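Local coordinates for protein alpha-1,4-endofucoidanase (Mariniflexile fucanivorans, PDB 6DLH) that is an endo-acting glycoside hydrolase of family 107 that cleaves fucoidan chains by a retaining mechanism and carries several bound calcium ions, at residues Asp67-Ile72 against Leu134-Ala139; Thr428-Ile433 against Tyr439-Val444; Leu470-Thr475 against Phe496-Gln501. All blocks are in the same frame, centred on the assembly; numbering follows the deposited sequence.

Interaction 1: Asp67-Ile72 against Leu134-Ala139; sequences DFLTQI and LKALRA
In the helical layer that surrounds the parallel sheet of the catalytic domain, L69 on helix 66-71 meets A136 and L137 on helix 129-139. The backbones come nearest at L69 and L137, whose CA atoms are 7.9 Å apart, and the meeting is carried by one leucine whose two methyl groups divide the work. With CG anti to the carbonyl carbon (chi1 -69°), the L69 fork is pushed out toward the second helix. Its CD1 lies 3.8 Å from A136 CB and also rests against the backbone of that residue, 3.5 Å from A136 O. The other branch, CD2, touches L137 CD2 at 3.8 Å, and the two leucine side chains cross at about a right angle. No hydrogen bond links the segments. L137 also packs on V81 and L83 of strand 80-84 and on T144 of strand 143-149, while F68 and I72 reach M48 of strand 46-49. Each helix thus follows one strand and precedes the next, and their side-by-side packing is that of successive beta-alpha units, consistent with a (beta/alpha)-barrel like that of GH29 fucosidases.

Interaction 2: Thr428-Ile433 against Tyr439-Val444; sequences TILPAI and YSHNLV
Y439 opens the strand with the one hydrogen bond across the contact: its OH donates to P431 O at 2.7 Å. The C=O...donor angle is 126°, and the hydroxyl is tilted 28° from the carbonyl plane. CG anti to the backbone N (chi1 -168°) sends the ring across to the loop, where A432 O also sits at its edge, 3.2 Å from Y439 CE1. L430 CB lies against the same hydroxyl, so a phenylalanine here would probably leave P431 O without this donor and open a gap beside L430 CB. S440 turns away, as strand alternation requires, and its side chain meets strand 479-484. In this Ig-like domain, strand 439-444 is an outer strand of one sheet, whereas 428-433 runs antiparallel to it and hydrogen-bonds through I433 to E514 and I516. H441 comes next, and P431 CD lies over one face of its imidazole, 3.3 Å from H441 ND1. From the loop, L430 CD2 approaches the same imidazole at H441 CD2, 4.0 Å away. Farther on, L443 CD2 touches the methyl T428 CG2 at 4.0 Å, while T428 OG1 is hydrogen-bonded to R509 NH1.

Interaction 3: Leu470-Thr475 against Phe496-Gln501; sequences LTISQT and FELMAQ
The backbones of 470-475 and 496-501 advance in the same sense but lie far apart; the spacing of their CA atoms narrows from 12.2 Å at L470 and F496 to 10.2 Å at I472 and L498, then widens toward T475 and Q501. Such spacing belongs to two sheets facing each other in a beta sandwich, here the Ig-like domain. Strand 471-476 hydrogen-bonds through T471 and S473 to strand 479-484 in one sheet, and strand 494-502 lies in the other, between strands 459-464 and 505-513. No hydrogen bond joins the two segments. What crosses the interior is apolar, and alternate residues supply it. L470 and F496 form one meeting: L470 CD2 comes within 4.3 Å of F496 CZ, the far end of the phenyl ring. For the leucine, CG anti to the backbone N (chi1 -169°) carries this methyl toward the other sheet, and the ring that receives it also packs on V511 and L466. Two residues on, I472 and L498 make the second meeting. The long branch of I472 runs extended, so that its CD1 enters the space between the sheets and meets the L498 fork obliquely. The pair share a neighbour, since A462 of strand 459-464 touches both side chains, and L482 of strand 479-484 backs L470 and I472 from their own sheet. The surface buried is modest, 94 Å² over both sides, because the segments meet only through these side-chain ends. Along the second strand the two pairs are joined as well, with L498 CD2 lying 4.4 Å from F496 CD2. The same L498 CD2 methyl also meets I472 CD1, at 4.1 Å, from a direction roughly at right angles to that of the ring.

Overall arrangement
From the N terminus, interaction 1 comes first, closing a loop of 61 residues that carries strand 80-84 and holds helices 66-71 and 129-139 of the catalytic domain together. Interaction 2 follows in the Ig-like domain and closes a short connection of five residues; interaction 3 then brings together segments separated by 20 residues, which include strand 479-484. The three are in series, with none nesting or crossing. Interactions 1 and 2 touch where R138 O packs on I429 CG1, so the end of helix 129-139 abuts the Ig-like domain. Interactions 2 and 3, with centres 11 Å apart, share that domain's core, where L443 CD1 lies 3.4 Å from L498 CD1.

Interaction 1: Asp67-Ile72 against Leu134-Ala139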
loop_
_atom_site.group_PDB
_atom_site.type_symbol
_atom_site.label_atom_id
_atom_site.label_comp_id
_atom_site.label_asym_id
_atom_site.label_seq_id
_atom_site.Cartn_x
_atom_site.Cartn_y
_atom_site.Cartn_z
ATOM N N ASP A 67 5.390 -8.903 5.101
ATOM C CA ASP A 67 5.449 -10.241 4.528
ATOM C C ASP A 67 6.291 -10.221 3.253
ATOM O O ASP A 67 7.112 -11.114 3.032
ATOM C CB ASP A 67 4.049 -10.817 4.294
ATOM C CG ASP A 67 3.351 -11.247 5.576
ATOM O OD1 ASP A 67 4.029 -11.319 6.619
ATOM O OD2 ASP A 67 2.133 -11.517 5.520
ATOM N N PHE A 68 6.080 -9.192 2.422
ATOM C CA PHE A 68 6.858 -9.021 1.208
ATOM C C PHE A 68 8.339 -8.953 1.576
ATOM O O PHE A 68 9.159 -9.670 1.010
ATOM C CB PHE A 68 6.363 -7.817 0.399
ATOM C CG PHE A 68 7.253 -7.373 -0.742
ATOM C CD1 PHE A 68 7.258 -8.052 -1.954
ATOM C CD2 PHE A 68 8.070 -6.260 -0.616
ATOM C CE1 PHE A 68 8.054 -7.628 -3.007
ATOM C CE2 PHE A 68 8.865 -5.829 -1.671
ATOM C CZ PHE A 68 8.854 -6.513 -2.869
ATOM N N LEU A 69 8.669 -8.108 2.554
ATOM C CA LEU A 69 10.061 -7.890 2.906
ATOM C C LEU A 69 10.692 -9.171 3.455
ATOM O O LEU A 69 11.870 -9.420 3.194
ATOM C CB LEU A 69 10.184 -6.706 3.870
ATOM C CG LEU A 69 9.869 -5.337 3.262
ATOM C CD1 LEU A 69 10.125 -4.219 4.264
ATOM C CD2 LEU A 69 10.660 -5.096 1.980
ATOM N N THR A 70 9.915 -9.985 4.183
ATOM C CA THR A 70 10.396 -11.279 4.657
ATOM C C THR A 70 10.760 -12.155 3.460
ATOM O O THR A 70 11.831 -12.755 3.433
ATOM C CB THR A 70 9.366 -11.998 5.542
ATOM O OG1 THR A 70 9.309 -11.238 6.748
ATOM C CG2 THR A 70 9.723 -13.440 5.859
ATOM N N GLN A 71 9.864 -12.200 2.470
ATOM C CA GLN A 71 10.041 -13.026 1.288
ATOM C C GLN A 71 11.315 -12.657 0.527
ATOM O O GLN A 71 11.917 -13.531 -0.091
ATOM C CB GLN A 71 8.812 -12.947 0.381
ATOM C CG GLN A 71 8.801 -13.978 -0.740
ATOM C CD GLN A 71 7.739 -13.669 -1.768
ATOM O OE1 GLN A 71 7.421 -12.509 -2.026
ATOM N NE2 GLN A 71 7.186 -14.711 -2.372
ATOM N N ILE A 72 11.732 -11.384 0.566
ATOM C CA ILE A 72 12.835 -10.954 -0.284
ATOM C C ILE A 72 14.114 -10.754 0.530
ATOM O O ILE A 72 15.048 -10.088 0.070
ATOM C CB ILE A 72 12.458 -9.716 -1.131
ATOM C CG1 ILE A 72 12.187 -8.474 -0.271
ATOM C CG2 ILE A 72 11.298 -10.032 -2.075
ATOM C CD1 ILE A 72 12.432 -7.171 -0.993
ATOM N N LEU A 134 7.043 2.876 4.471
ATOM C CA LEU A 134 8.225 3.714 4.321
ATOM C C LEU A 134 9.286 3.341 5.360
ATOM O O LEU A 134 10.469 3.250 5.028
ATOM C CB LEU A 134 7.821 5.192 4.438
ATOM C CG LEU A 134 7.078 5.811 3.249
ATOM C CD1 LEU A 134 6.614 7.224 3.593
ATOM C CD2 LEU A 134 7.947 5.838 1.993
ATOM N N LYS A 135 8.863 3.117 6.611
ATOM C CA LYS A 135 9.793 2.847 7.704
ATOM C C LYS A 135 10.318 1.415 7.626
ATOM O O LYS A 135 11.490 1.171 7.896
ATOM C CB LYS A 135 9.174 3.170 9.072
ATOM C CG LYS A 135 9.094 4.658 9.398
ATOM C CD LYS A 135 8.290 4.986 10.642
ATOM C CE LYS A 135 9.129 4.944 11.902
ATOM N NZ LYS A 135 8.459 5.645 13.023
ATOM N N ALA A 136 9.448 0.480 7.243
ATOM C CA ALA A 136 9.844 -0.907 7.040
ATOM C C ALA A 136 10.895 -1.013 5.930
ATOM O O ALA A 136 11.842 -1.794 6.036
ATOM C CB ALA A 136 8.624 -1.752 6.752
ATOM N N LEU A 137 10.743 -0.197 4.880
ATOM C CA LEU A 137 11.687 -0.216 3.776
ATOM C C LEU A 137 13.027 0.363 4.221
ATOM O O LEU A 137 14.081 -0.177 3.877
ATOM C CB LEU A 137 11.109 0.555 2.584
ATOM C CG LEU A 137 10.076 -0.203 1.749
ATOM C CD1 LEU A 137 9.392 0.734 0.758
ATOM C CD2 LEU A 137 10.724 -1.374 1.023
ATOM N N ARG A 138 12.968 1.459 4.990
ATOM C CA ARG A 138 14.158 2.072 5.563
ATOM C C ARG A 138 14.885 1.039 6.418
ATOM O O ARG A 138 16.085 0.831 6.259
ATOM C CB ARG A 138 13.791 3.303 6.401
ATOM C CG ARG A 138 14.947 3.881 7.211
ATOM C CD ARG A 138 16.124 4.369 6.375
ATOM N NE ARG A 138 15.766 5.433 5.439
ATOM C CZ ARG A 138 15.761 6.732 5.721
ATOM N NH1 ARG A 138 16.206 7.163 6.891
ATOM N NH2 ARG A 138 15.288 7.595 4.840
ATOM N N ALA A 139 14.146 0.384 7.318
ATOM C CA ALA A 139 14.772 -0.539 8.251
ATOM C C ALA A 139 15.391 -1.702 7.478
ATOM O O ALA A 139 16.369 -2.295 7.935
ATOM C CB ALA A 139 13.779 -1.003 9.290
#

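Interaction 2: Thr428-Ile433 against Tyr439-Val444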
loop_
_atom_site.group_PDB
_atom_site.type_symbol
_atom_site.label_atom_id
_atom_site.label_comp_id
_atom_site.label_asym_id
_atom_site.label_seq_id
_atom_site.Cartn_x
_atom_site.Cartn_y
_atom_site.Cartn_z
ATOM N N THR A 428 22.861 0.217 5.712
ATOM C CA THR A 428 22.970 -0.721 6.821
ATOM C C THR A 428 22.436 -0.034 8.078
ATOM O O THR A 428 23.059 0.891 8.590
ATOM C CB THR A 428 24.406 -1.244 6.991
ATOM O OG1 THR A 428 24.773 -1.979 5.824
ATOM C CG2 THR A 428 24.587 -2.131 8.207
ATOM N N ILE A 429 21.268 -0.490 8.547
ATOM C CA ILE A 429 20.569 0.114 9.672
ATOM C C ILE A 429 20.921 -0.651 10.947
ATOM O O ILE A 429 20.834 -1.880 10.991
ATOM C CB ILE A 429 19.046 0.149 9.414
ATOM C CG1 ILE A 429 18.688 0.885 8.115
ATOM C CG2 ILE A 429 18.286 0.694 10.617
ATOM C CD1 ILE A 429 19.040 2.362 8.074
ATOM N N LEU A 430 21.334 0.096 11.979
ATOM C CA LEU A 430 21.704 -0.490 13.260
ATOM C C LEU A 430 20.574 -0.242 14.255
ATOM O O LEU A 430 19.937 0.803 14.199
ATOM C CB LEU A 430 23.006 0.155 13.744
ATOM C CG LEU A 430 24.217 0.010 12.820
ATOM C CD1 LEU A 430 25.429 0.702 13.431
ATOM C CD2 LEU A 430 24.535 -1.456 12.529
ATOM N N PRO A 431 20.276 -1.187 15.178
ATOM C CA PRO A 431 19.303 -0.948 16.250
ATOM C C PRO A 431 19.585 0.341 17.024
ATOM O O PRO A 431 20.723 0.818 17.051
ATOM C CB PRO A 431 19.507 -2.151 17.184
ATOM C CG PRO A 431 20.002 -3.248 16.271
ATOM C CD PRO A 431 20.848 -2.542 15.230
ATOM N N ALA A 432 18.534 0.899 17.637
ATOM C CA ALA A 432 18.617 2.119 18.434
ATOM C C ALA A 432 19.484 1.916 19.684
ATOM O O ALA A 432 19.657 0.796 20.168
ATOM C CB ALA A 432 17.225 2.576 18.804
ATOM N N ILE A 433 20.041 3.023 20.197
ATOM C CA ILE A 433 20.732 3.013 21.480
ATOM C C ILE A 433 19.684 3.138 22.582
ATOM O O ILE A 433 18.874 4.063 22.561
ATOM C CB ILE A 433 21.784 4.140 21.579
ATOM C CG1 ILE A 433 22.898 3.978 20.543
ATOM C CG2 ILE A 433 22.351 4.217 22.993
ATOM C CD1 ILE A 433 23.693 5.244 20.297
ATOM N N TYR A 439 23.533 -3.722 24.245
ATOM C CA TYR A 439 23.417 -3.551 22.804
ATOM C C TYR A 439 24.045 -4.758 22.111
ATOM O O TYR A 439 25.110 -5.211 22.525
ATOM C CB TYR A 439 24.111 -2.253 22.380
ATOM C CG TYR A 439 23.822 -1.808 20.970
ATOM C CD1 TYR A 439 22.747 -0.979 20.691
ATOM C CD2 TYR A 439 24.626 -2.206 19.911
ATOM C CE1 TYR A 439 22.468 -0.571 19.395
ATOM C CE2 TYR A 439 24.362 -1.806 18.608
ATOM C CZ TYR A 439 23.277 -0.984 18.350
ATOM O OH TYR A 439 23.000 -0.585 17.076
ATOM N N SER A 440 23.384 -5.267 21.059
ATOM C CA SER A 440 23.901 -6.396 20.297
ATOM C C SER A 440 23.274 -6.478 18.902
ATOM O O SER A 440 22.066 -6.656 18.772
ATOM C CB SER A 440 23.694 -7.679 21.048
ATOM O OG SER A 440 24.643 -8.643 20.636
ATOM N N HIS A 441 24.119 -6.392 17.863
ATOM C CA HIS A 441 23.682 -6.550 16.482
ATOM C C HIS A 441 24.731 -7.290 15.658
ATOM O O HIS A 441 25.911 -6.947 15.682
ATOM C CB HIS A 441 23.329 -5.199 15.841
ATOM C CG HIS A 441 22.797 -5.331 14.449
ATOM N ND1 HIS A 441 21.477 -5.647 14.187
ATOM C CD2 HIS A 441 23.398 -5.197 13.245
ATOM C CE1 HIS A 441 21.289 -5.706 12.883
ATOM N NE2 HIS A 441 22.452 -5.436 12.285
ATOM N N ASN A 442 24.268 -8.297 14.911
ATOM C CA ASN A 442 25.114 -9.113 14.056
ATOM C C ASN A 442 25.133 -8.545 12.635
ATOM O O ASN A 442 24.119 -8.079 12.132
ATOM C CB ASN A 442 24.636 -10.567 14.055
ATOM C CG ASN A 442 24.840 -11.257 15.388
ATOM O OD1 ASN A 442 25.557 -10.746 16.250
ATOM N ND2 ASN A 442 24.224 -12.416 15.569
ATOM N N LEU A 443 26.307 -8.591 11.998
ATOM C CA LEU A 443 26.464 -8.319 10.576
ATOM C C LEU A 443 27.016 -9.586 9.930
ATOM O O LEU A 443 27.987 -10.163 10.427
ATOM C CB LEU A 443 27.411 -7.132 10.368
ATOM C CG LEU A 443 26.907 -5.759 10.815
ATOM C CD1 LEU A 443 27.896 -4.682 10.410
ATOM C CD2 LEU A 443 25.532 -5.435 10.234
ATOM N N VAL A 444 26.360 -10.044 8.855
ATOM C CA VAL A 444 26.560 -11.420 8.426
ATOM C C VAL A 444 27.051 -11.454 6.980
ATOM O O VAL A 444 26.443 -10.848 6.100
ATOM C CB VAL A 444 25.287 -12.263 8.642
ATOM C CG1 VAL A 444 25.453 -13.704 8.170
ATOM C CG2 VAL A 444 24.842 -12.227 10.098
#

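Interaction 3: Leu470-Thr475 against Phe496-Gln501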
loop_
_atom_site.group_PDB
_atom_site.type_symbol
_atom_site.label_atom_id
_atom_site.label_comp_id
_atom_site.label_asym_id
_atom_site.label_seq_id
_atom_site.Cartn_x
_atom_site.Cartn_y
_atom_site.Cartn_z
ATOM N N LEU A 470 31.430 0.283 22.782
ATOM C CA LEU A 470 31.173 -0.639 21.682
ATOM C C LEU A 470 32.407 -1.499 21.392
ATOM O O LEU A 470 33.516 -0.984 21.246
ATOM C CB LEU A 470 30.743 0.159 20.444
ATOM C CG LEU A 470 30.189 -0.655 19.270
ATOM C CD1 LEU A 470 28.775 -1.157 19.547
ATOM C CD2 LEU A 470 30.223 0.161 17.983
ATOM N N THR A 471 32.190 -2.822 21.341
ATOM C CA THR A 471 33.166 -3.785 20.848
ATOM C C THR A 471 32.665 -4.359 19.518
ATOM O O THR A 471 31.460 -4.516 19.307
ATOM C CB THR A 471 33.476 -4.872 21.894
ATOM O OG1 THR A 471 33.996 -4.294 23.098
ATOM C CG2 THR A 471 34.456 -5.918 21.407
ATOM N N ILE A 472 33.612 -4.649 18.620
ATOM C CA ILE A 472 33.350 -5.286 17.340
ATOM C C ILE A 472 34.153 -6.583 17.296
ATOM O O ILE A 472 35.381 -6.564 17.187
ATOM C CB ILE A 472 33.694 -4.340 16.170
ATOM C CG1 ILE A 472 32.763 -3.120 16.146
ATOM C CG2 ILE A 472 33.677 -5.099 14.845
ATOM C CD1 ILE A 472 33.017 -2.147 15.013
ATOM N N SER A 473 33.445 -7.710 17.416
ATOM C CA SER A 473 34.107 -9.001 17.505
ATOM C C SER A 473 33.506 -9.977 16.499
ATOM O O SER A 473 32.397 -9.776 16.015
ATOM C CB SER A 473 34.076 -9.560 18.915
ATOM O OG SER A 473 32.751 -9.606 19.424
ATOM N N GLN A 474 34.260 -11.039 16.213
ATOM C CA GLN A 474 33.795 -12.096 15.333
ATOM C C GLN A 474 33.285 -13.266 16.179
ATOM O O GLN A 474 34.072 -13.969 16.815
ATOM C CB GLN A 474 34.907 -12.467 14.352
ATOM C CG GLN A 474 34.684 -13.807 13.675
ATOM C CD GLN A 474 35.016 -13.756 12.208
ATOM O OE1 GLN A 474 34.187 -14.088 11.365
ATOM N NE2 GLN A 474 36.233 -13.336 11.898
ATOM N N THR A 475 31.962 -13.477 16.156
ATOM C CA THR A 475 31.304 -14.349 17.119
ATOM C C THR A 475 31.068 -15.746 16.539
ATOM O O THR A 475 30.841 -16.705 17.282
ATOM C CB THR A 475 30.068 -13.674 17.725
ATOM O OG1 THR A 475 29.252 -13.225 16.642
ATOM C CG2 THR A 475 30.435 -12.520 18.634
ATOM N N PHE A 496 29.760 6.807 11.893
ATOM C CA PHE A 496 31.082 6.278 11.604
ATOM C C PHE A 496 31.026 5.311 10.421
ATOM O O PHE A 496 29.952 4.953 9.939
ATOM C CB PHE A 496 31.684 5.639 12.859
ATOM C CG PHE A 496 30.805 4.594 13.496
ATOM C CD1 PHE A 496 29.714 4.959 14.271
ATOM C CD2 PHE A 496 31.056 3.242 13.302
ATOM C CE1 PHE A 496 28.903 3.993 14.849
ATOM C CE2 PHE A 496 30.252 2.277 13.891
ATOM C CZ PHE A 496 29.175 2.655 14.661
ATOM N N GLU A 497 32.215 4.899 9.977
ATOM C CA GLU A 497 32.380 4.027 8.832
ATOM C C GLU A 497 32.618 2.608 9.336
ATOM O O GLU A 497 33.409 2.406 10.256
ATOM C CB GLU A 497 33.599 4.474 8.018
ATOM C CG GLU A 497 33.524 5.908 7.530
ATOM C CD GLU A 497 32.584 6.134 6.358
ATOM O OE1 GLU A 497 31.521 6.746 6.569
ATOM O OE2 GLU A 497 32.922 5.701 5.237
ATOM N N LEU A 498 31.913 1.638 8.735
ATOM C CA LEU A 498 32.314 0.245 8.846
ATOM C C LEU A 498 33.130 -0.129 7.612
ATOM O O LEU A 498 32.845 0.343 6.516
ATOM C CB LEU A 498 31.078 -0.643 9.000
ATOM C CG LEU A 498 30.382 -0.564 10.358
ATOM C CD1 LEU A 498 29.245 -1.570 10.439
ATOM C CD2 LEU A 498 31.368 -0.773 11.501
ATOM N N MET A 499 34.142 -0.979 7.800
ATOM C CA MET A 499 35.050 -1.306 6.714
ATOM C C MET A 499 35.168 -2.818 6.540
ATOM O O MET A 499 35.716 -3.524 7.390
ATOM C CB MET A 499 36.430 -0.702 6.975
ATOM C CG MET A 499 36.405 0.813 7.099
ATOM S SD MET A 499 38.018 1.406 7.637
ATOM C CE MET A 499 38.186 0.578 9.217
ATOM N N ALA A 500 34.647 -3.304 5.410
ATOM C CA ALA A 500 34.695 -4.724 5.117
ATOM C C ALA A 500 35.904 -5.001 4.233
ATOM O O ALA A 500 36.190 -4.234 3.319
ATOM C CB ALA A 500 33.405 -5.161 4.467
ATOM N N GLN A 501 36.598 -6.110 4.515
ATOM C CA GLN A 501 37.856 -6.400 3.859
ATOM C C GLN A 501 37.784 -7.773 3.202
ATOM O O GLN A 501 37.193 -8.700 3.755
ATOM C CB GLN A 501 39.007 -6.361 4.874
ATOM C CG GLN A 501 40.380 -6.522 4.233
ATOM C CD GLN A 501 41.524 -6.638 5.213
ATOM O OE1 GLN A 501 41.445 -7.352 6.213
ATOM N NE2 GLN A 501 42.618 -5.953 4.910
#